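Local coordinates for protein RV0130 (Mycobacterium tuberculosis, PDB 2C2I) that probably hydrates trans-2-enoyl-CoA thioesters and dehydrates (3R)-3-hydroxyacyl-CoA in fatty acid metabolism, working as a hotdog-fold homodimer, at residues G15-I26 against V102-V113. Residues are numbered along the deposited sequence; the frame is centred on the assembly and turned at random.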
ATOM      1  N   GLY A  15       2.107 -17.910 -15.850  1.00 15.86           N
ATOM      2  CA  GLY A  15       3.359 -18.617 -15.711  1.00 17.23           C
ATOM      3  C   GLY A  15       4.484 -18.049 -16.568  1.00 18.65           C
ATOM      4  O   GLY A  15       5.523 -18.710 -16.731  1.00 19.91           O
ATOM      5  N   GLU A  16       4.289 -16.847 -17.124  1.00 18.40           N
ATOM      6  CA  GLU A  16       5.361 -16.127 -17.848  1.00 19.66           C
ATOM      7  C   GLU A  16       5.805 -14.856 -17.129  1.00 19.39           C
ATOM      8  O   GLU A  16       5.037 -14.258 -16.373  1.00 17.62           O
ATOM      9  CB  GLU A  16       4.911 -15.737 -19.263  1.00 19.37           C
ATOM     10  CG  GLU A  16       4.606 -16.926 -20.179  1.00 20.63           C
ATOM     11  CD  GLU A  16       4.143 -16.521 -21.568  1.00 21.77           C
ATOM     12  OE1 GLU A  16       4.009 -15.303 -21.859  1.00 23.13           O
ATOM     13  OE2 GLU A  16       3.915 -17.436 -22.385  1.00 24.61           O
ATOM     14  N   LYS A  17       7.051 -14.442 -17.386  1.00 20.03           N
ATOM     15  CA  LYS A  17       7.522 -13.101 -17.032  1.00 20.46           C
ATOM     16  C   LYS A  17       6.758 -12.084 -17.883  1.00 19.79           C
ATOM     17  O   LYS A  17       6.498 -12.320 -19.067  1.00 19.88           O
ATOM     18  CB  LYS A  17       9.048 -12.989 -17.246  1.00 21.14           C
ATOM     19  CG  LYS A  17       9.660 -11.649 -16.884  1.00 23.19           C
ATOM     20  CD  LYS A  17      11.162 -11.599 -17.222  1.00 24.48           C
ATOM     21  CE  LYS A  17      11.693 -10.165 -17.171  1.00 30.52           C
ATOM     22  NZ  LYS A  17      13.199 -10.081 -17.155  1.00 31.57           N
ATOM     23  N   VAL A  18       6.363 -10.962 -17.285  1.00 18.49           N
ATOM     24  CA  VAL A  18       5.670  -9.916 -18.046  1.00 18.75           C
ATOM     25  C   VAL A  18       6.484  -8.624 -18.212  1.00 19.05           C
ATOM     26  O   VAL A  18       6.040  -7.697 -18.884  1.00 20.13           O
ATOM     27  CB  VAL A  18       4.245  -9.616 -17.495  1.00 18.81           C
ATOM     28  CG1 VAL A  18       3.332 -10.781 -17.750  1.00 19.44           C
ATOM     29  CG2 VAL A  18       4.312  -9.297 -16.008  1.00 17.86           C
ATOM     30  N   GLY A  19       7.665  -8.570 -17.601  1.00 18.22           N
ATOM     31  CA  GLY A  19       8.631  -7.549 -17.967  1.00 17.17           C
ATOM     32  C   GLY A  19       9.440  -6.941 -16.843  1.00 16.76           C
ATOM     33  O   GLY A  19       9.591  -7.523 -15.745  1.00 16.37           O
ATOM     34  N   GLN A  20      10.038  -5.806 -17.180  1.00 16.87           N
ATOM     35  CA  GLN A  20      10.875  -5.046 -16.273  1.00 17.52           C
ATOM     36  C   GLN A  20      10.667  -3.568 -16.573  1.00 17.50           C
ATOM     37  O   GLN A  20      10.643  -3.145 -17.734  1.00 17.76           O
ATOM     38  CB  GLN A  20      12.347  -5.448 -16.435  1.00 18.40           C
ATOM     39  CG  GLN A  20      13.285  -4.691 -15.515  1.00 20.47           C
ATOM     40  CD  GLN A  20      14.691  -5.241 -15.535  1.00 25.33           C
ATOM     41  OE1 GLN A  20      15.410  -5.078 -16.512  1.00 26.52           O
ATOM     42  NE2 GLN A  20      15.087  -5.892 -14.452  1.00 27.06           N
ATOM     43  N   SER A  21      10.502  -2.773 -15.527  1.00 16.92           N
ATOM     44  CA  SER A  21      10.268  -1.350 -15.706  1.00 17.71           C
ATOM     45  C   SER A  21      11.575  -0.625 -16.006  1.00 19.13           C
ATOM     46  O   SER A  21      12.667  -1.211 -15.947  1.00 18.35           O
ATOM     47  CB  SER A  21       9.654  -0.756 -14.437  1.00 16.98           C
ATOM     48  OG  SER A  21      10.649  -0.608 -13.429  1.00 17.19           O
ATOM     49  N   ASP A  22      11.455   0.663 -16.284  1.00 20.64           N
ATOM     50  CA  ASP A  22      12.601   1.562 -16.289  1.00 22.81           C
ATOM     51  C   ASP A  22      12.997   1.864 -14.834  1.00 22.23           C
ATOM     52  O   ASP A  22      12.264   1.536 -13.892  1.00 21.43           O
ATOM     53  CB  ASP A  22      12.250   2.878 -17.005  1.00 24.54           C
ATOM     54  CG  ASP A  22      11.550   2.667 -18.354  1.00 29.43           C
ATOM     55  OD1 ASP A  22      11.797   1.639 -19.027  1.00 34.85           O
ATOM     56  OD2 ASP A  22      10.751   3.550 -18.749  1.00 34.57           O
ATOM     57  N   TRP A  23      14.169   2.460 -14.653  1.00 22.94           N
ATOM     58  CA  TRP A  23      14.530   3.041 -13.366  1.00 22.94           C
ATOM     59  C   TRP A  23      13.679   4.302 -13.156  1.00 22.71           C
ATOM     60  O   TRP A  23      13.469   5.093 -14.092  1.00 23.67           O
ATOM     61  CB  TRP A  23      16.021   3.401 -13.331  1.00 23.45           C
ATOM     62  CG  TRP A  23      16.949   2.221 -13.283  1.00 24.16           C
ATOM     63  CD1 TRP A  23      17.723   1.721 -14.319  1.00 24.20           C
ATOM     64  CD2 TRP A  23      17.231   1.400 -12.146  1.00 23.75           C
ATOM     65  NE1 TRP A  23      18.449   0.637 -13.884  1.00 24.90           N
ATOM     66  CE2 TRP A  23      18.175   0.417 -12.557  1.00 23.73           C
ATOM     67  CE3 TRP A  23      16.777   1.391 -10.824  1.00 22.26           C
ATOM     68  CZ2 TRP A  23      18.667  -0.563 -11.684  1.00 24.31           C
ATOM     69  CZ3 TRP A  23      17.269   0.418  -9.960  1.00 22.23           C
ATOM     70  CH2 TRP A  23      18.205  -0.548 -10.394  1.00 23.57           C
ATOM     71  N   VAL A  24      13.174   4.478 -11.940  1.00 22.13           N
ATOM     72  CA  VAL A  24      12.482   5.705 -11.559  1.00 22.40           C
ATOM     73  C   VAL A  24      13.135   6.241 -10.297  1.00 22.29           C
ATOM     74  O   VAL A  24      13.510   5.469  -9.408  1.00 22.33           O
ATOM     75  CB  VAL A  24      10.924   5.539 -11.379  1.00 22.30           C
ATOM     76  CG1 VAL A  24      10.291   4.768 -12.539  1.00 22.33           C
ATOM     77  CG2 VAL A  24      10.563   4.922 -10.047  1.00 22.05           C
ATOM     78  N   THR A  25      13.298   7.558 -10.235  1.00 23.27           N
ATOM     79  CA  THR A  25      13.933   8.194  -9.081  1.00 23.39           C
ATOM     80  C   THR A  25      12.858   8.610  -8.080  1.00 22.93           C
ATOM     81  O   THR A  25      11.892   9.282  -8.448  1.00 23.60           O
ATOM     82  CB  THR A  25      14.789   9.410  -9.509  1.00 24.44           C
ATOM     83  OG1 THR A  25      15.829   8.964 -10.385  1.00 25.52           O
ATOM     84  CG2 THR A  25      15.407  10.120  -8.282  1.00 24.54           C
ATOM     85  N   ILE A  26      13.024   8.184  -6.830  1.00 22.11           N
ATOM     86  CA  ILE A  26      12.080   8.543  -5.755  1.00 22.01           C
ATOM     87  C   ILE A  26      12.574   9.814  -5.066  1.00 21.85           C
ATOM     88  O   ILE A  26      13.631   9.809  -4.434  1.00 21.94           O
ATOM     89  CB  ILE A  26      11.889   7.370  -4.750  1.00 21.44           C
ATOM     90  CG1 ILE A  26      11.326   6.117  -5.453  1.00 22.60           C
ATOM     91  CG2 ILE A  26      10.978   7.760  -3.576  1.00 22.40           C
ATOM     92  CD1 ILE A  26      10.220   6.391  -6.503  1.00 25.71           C
ATOM     93  N   VAL A 102      15.642   8.297   0.067  1.00 20.11           N
ATOM     94  CA  VAL A 102      15.133   9.318  -0.833  1.00 21.10           C
ATOM     95  C   VAL A 102      16.261   9.701  -1.804  1.00 21.86           C
ATOM     96  O   VAL A 102      17.419   9.703  -1.409  1.00 22.51           O
ATOM     97  CB  VAL A 102      14.616  10.556  -0.061  1.00 21.16           C
ATOM     98  CG1 VAL A 102      14.242  11.654  -1.029  1.00 23.30           C
ATOM     99  CG2 VAL A 102      13.395  10.198   0.785  1.00 21.24           C
ATOM    100  N   GLY A 103      15.908   9.986  -3.055  1.00 22.54           N
ATOM    101  CA  GLY A 103      16.887  10.242  -4.123  1.00 23.98           C
ATOM    102  C   GLY A 103      17.365   9.013  -4.870  1.00 24.06           C
ATOM    103  O   GLY A 103      17.980   9.139  -5.926  1.00 26.03           O
ATOM    104  N   SER A 104      17.122   7.826  -4.311  1.00 23.04           N
ATOM    105  CA  SER A 104      17.500   6.553  -4.940  1.00 22.80           C
ATOM    106  C   SER A 104      16.657   6.206  -6.149  1.00 21.58           C
ATOM    107  O   SER A 104      15.552   6.719  -6.305  1.00 19.85           O
ATOM    108  CB  SER A 104      17.354   5.410  -3.942  1.00 23.14           C
ATOM    109  OG  SER A 104      18.296   5.573  -2.906  1.00 27.43           O
ATOM    110  N   ARG A 105      17.182   5.294  -6.983  1.00 21.06           N
ATOM    111  CA  ARG A 105      16.419   4.751  -8.104  1.00 19.87           C
ATOM    112  C   ARG A 105      15.911   3.347  -7.785  1.00 18.84           C
ATOM    113  O   ARG A 105      16.588   2.556  -7.118  1.00 18.43           O
ATOM    114  CB  ARG A 105      17.237   4.733  -9.392  1.00 20.70           C
ATOM    115  CG  ARG A 105      17.630   6.123  -9.860  1.00 21.47           C
ATOM    116  CD  ARG A 105      17.938   6.141 -11.348  1.00 24.83           C
ATOM    117  NE  ARG A 105      18.978   5.177 -11.689  1.00 25.81           N
ATOM    118  CZ  ARG A 105      19.346   4.909 -12.935  1.00 28.42           C
ATOM    119  NH1 ARG A 105      18.755   5.538 -13.951  1.00 29.14           N
ATOM    120  NH2 ARG A 105      20.298   4.014 -13.165  1.00 28.02           N
ATOM    121  N   VAL A 106      14.699   3.073  -8.242  1.00 17.86           N
ATOM    122  CA  VAL A 106      14.073   1.767  -8.089  1.00 16.74           C
ATOM    123  C   VAL A 106      13.601   1.226  -9.463  1.00 15.63           C
ATOM    124  O   VAL A 106      13.306   1.981 -10.381  1.00 15.73           O
ATOM    125  CB  VAL A 106      12.866   1.831  -7.098  1.00 16.19           C
ATOM    126  CG1 VAL A 106      13.336   2.248  -5.701  1.00 16.73           C
ATOM    127  CG2 VAL A 106      11.795   2.792  -7.626  1.00 18.14           C
ATOM    128  N   ARG A 107      13.511  -0.088  -9.574  1.00 15.55           N
ATOM    129  CA  ARG A 107      13.067  -0.727 -10.810  1.00 15.61           C
ATOM    130  C   ARG A 107      12.399  -2.048 -10.437  1.00 14.27           C
ATOM    131  O   ARG A 107      12.824  -2.729  -9.499  1.00 14.62           O
ATOM    132  CB  ARG A 107      14.276  -0.972 -11.728  1.00 16.60           C
ATOM    133  CG  ARG A 107      14.000  -1.777 -12.955  1.00 19.10           C
ATOM    134  CD  ARG A 107      15.207  -1.712 -13.887  1.00 22.88           C
ATOM    135  NE  ARG A 107      16.291  -2.591 -13.453  1.00 24.47           N
ATOM    136  CZ  ARG A 107      17.358  -2.858 -14.205  1.00 26.16           C
ATOM    137  NH1 ARG A 107      17.471  -2.303 -15.407  1.00 23.52           N
ATOM    138  NH2 ARG A 107      18.301  -3.677 -13.763  1.00 27.69           N
ATOM    139  N   ALA A 108      11.370  -2.422 -11.186  1.00 13.01           N
ATOM    140  CA  ALA A 108      10.610  -3.614 -10.859  1.00 12.46           C
ATOM    141  C   ALA A 108      10.687  -4.663 -11.976  1.00 12.49           C
ATOM    142  O   ALA A 108      10.810  -4.295 -13.150  1.00 12.64           O
ATOM    143  CB  ALA A 108       9.124  -3.243 -10.552  1.00 12.29           C
ATOM    144  N   THR A 109      10.602  -5.941 -11.588  1.00 12.01           N
ATOM    145  CA  THR A 109      10.412  -7.071 -12.502  1.00 12.24           C
ATOM    146  C   THR A 109       9.145  -7.786 -12.053  1.00 10.67           C
ATOM    147  O   THR A 109       9.000  -8.044 -10.872  1.00 10.22           O
ATOM    148  CB  THR A 109      11.573  -8.066 -12.334  1.00 13.27           C
ATOM    149  OG1 THR A 109      12.806  -7.366 -12.596  1.00 17.19           O
ATOM    150  CG2 THR A 109      11.403  -9.229 -13.318  1.00 14.74           C
ATOM    151  N   SER A 110       8.234  -8.102 -12.976  1.00 10.33           N
ATOM    152  CA  SER A 110       7.012  -8.835 -12.600  1.00  9.80           C
ATOM    153  C   SER A 110       6.784 -10.098 -13.440  1.00  9.72           C
ATOM    154  O   SER A 110       7.186 -10.160 -14.614  1.00 10.23           O
ATOM    155  CB  SER A 110       5.779  -7.926 -12.727  1.00  9.76           C
ATOM    156  OG  SER A 110       5.844  -6.820 -11.831  1.00  8.86           O
ATOM    157  N   SER A 111       6.097 -11.068 -12.849  1.00 10.17           N
ATOM    158  CA  SER A 111       5.691 -12.298 -13.545  1.00 10.81           C
ATOM    159  C   SER A 111       4.232 -12.557 -13.287  1.00 10.65           C
ATOM    160  O   SER A 111       3.712 -12.192 -12.225  1.00  9.15           O
ATOM    161  CB  SER A 111       6.482 -13.493 -13.006  1.00 12.32           C
ATOM    162  OG  SER A 111       7.869 -13.226 -13.094  1.00 16.87           O
ATOM    163  N   LEU A 112       3.558 -13.195 -14.248  1.00  9.84           N
ATOM    164  CA  LEU A 112       2.154 -13.526 -14.052  1.00 10.30           C
ATOM    165  C   LEU A 112       2.001 -14.882 -13.353  1.00 10.24           C
ATOM    166  O   LEU A 112       2.381 -15.935 -13.902  1.00 10.20           O
ATOM    167  CB  LEU A 112       1.451 -13.511 -15.421  1.00 10.12           C
ATOM    168  CG  LEU A 112      -0.048 -13.678 -15.518  1.00 12.75           C
ATOM    169  CD1 LEU A 112      -0.738 -12.602 -14.658  1.00 12.86           C
ATOM    170  CD2 LEU A 112      -0.404 -13.499 -17.007  1.00 11.88           C
ATOM    171  N   VAL A 113       1.459 -14.859 -12.134  1.00  9.15           N
ATOM    172  CA  VAL A 113       1.254 -16.088 -11.369  1.00  9.67           C
ATOM    173  C   VAL A 113       0.051 -16.866 -11.900  1.00 10.01           C
ATOM    174  O   VAL A 113       0.127 -18.091 -12.119  1.00 11.16           O
ATOM    175  CB  VAL A 113       1.117 -15.798  -9.865  1.00  9.19           C
ATOM    176  CG1 VAL A 113       0.836 -17.073  -9.084  1.00 11.22           C
ATOM    177  CG2 VAL A 113       2.406 -15.169  -9.354  1.00 10.18           C
TER
HETATM  178  O   HOH W   1      16.208   6.994 -13.971  1.00 47.98           O
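With CG of Trp23 set beside its own backbone N (chi1 -71°), the indole lies across the neighbouring strand, between Arg105 and Arg107. Arg105, bent at chi3, lays its guanidinium flat on one face, CZ 4.0 Å from the centroid of the five-membered ring, a cation-pi stack. Over the opposite face Arg107 CB makes a CH-pi contact 3.7 Å from the centroid of the six-membered ring; the Arg107 chain, extended to CD, bends at chi3, and its guanidinium is layered between the indole and the Gln20 amide, whose plane is only 9° from its own. Long, flat-ended side chains suit such layering, and Gln20 NE2 still donates a rather long hydrogen bond to Thr109 OG1 (3.3 Å).

The two strands run antiparallel in two ladders. Where the ladder breaks, Ser21 replaces a backbone acceptor: its OG takes the N-H of Ala108 (3.0 Å, nearly straight at 173°) and donates to Asp22 O. A classic bulge sets Val18 and Gly19 both against Ser110; Gly19 adopts backbone angles that would press a CB against the preceding carbonyl. On the face carrying Val24 and Val106, both buried, their CG2 atoms pack tightly (3.5 Å).

Strand 17-25 is outermost in this chain's antiparallel hotdog sheet, beside 105-119; Arg107 salt-bridges Glu132 on the next strand, 122-133, and Arg105 Glu134 just past its end, while helix 70-75 packs through Leu73 against Ser21, Val24 and Ala108, and helix 28-38 meets Ile26 through Val31.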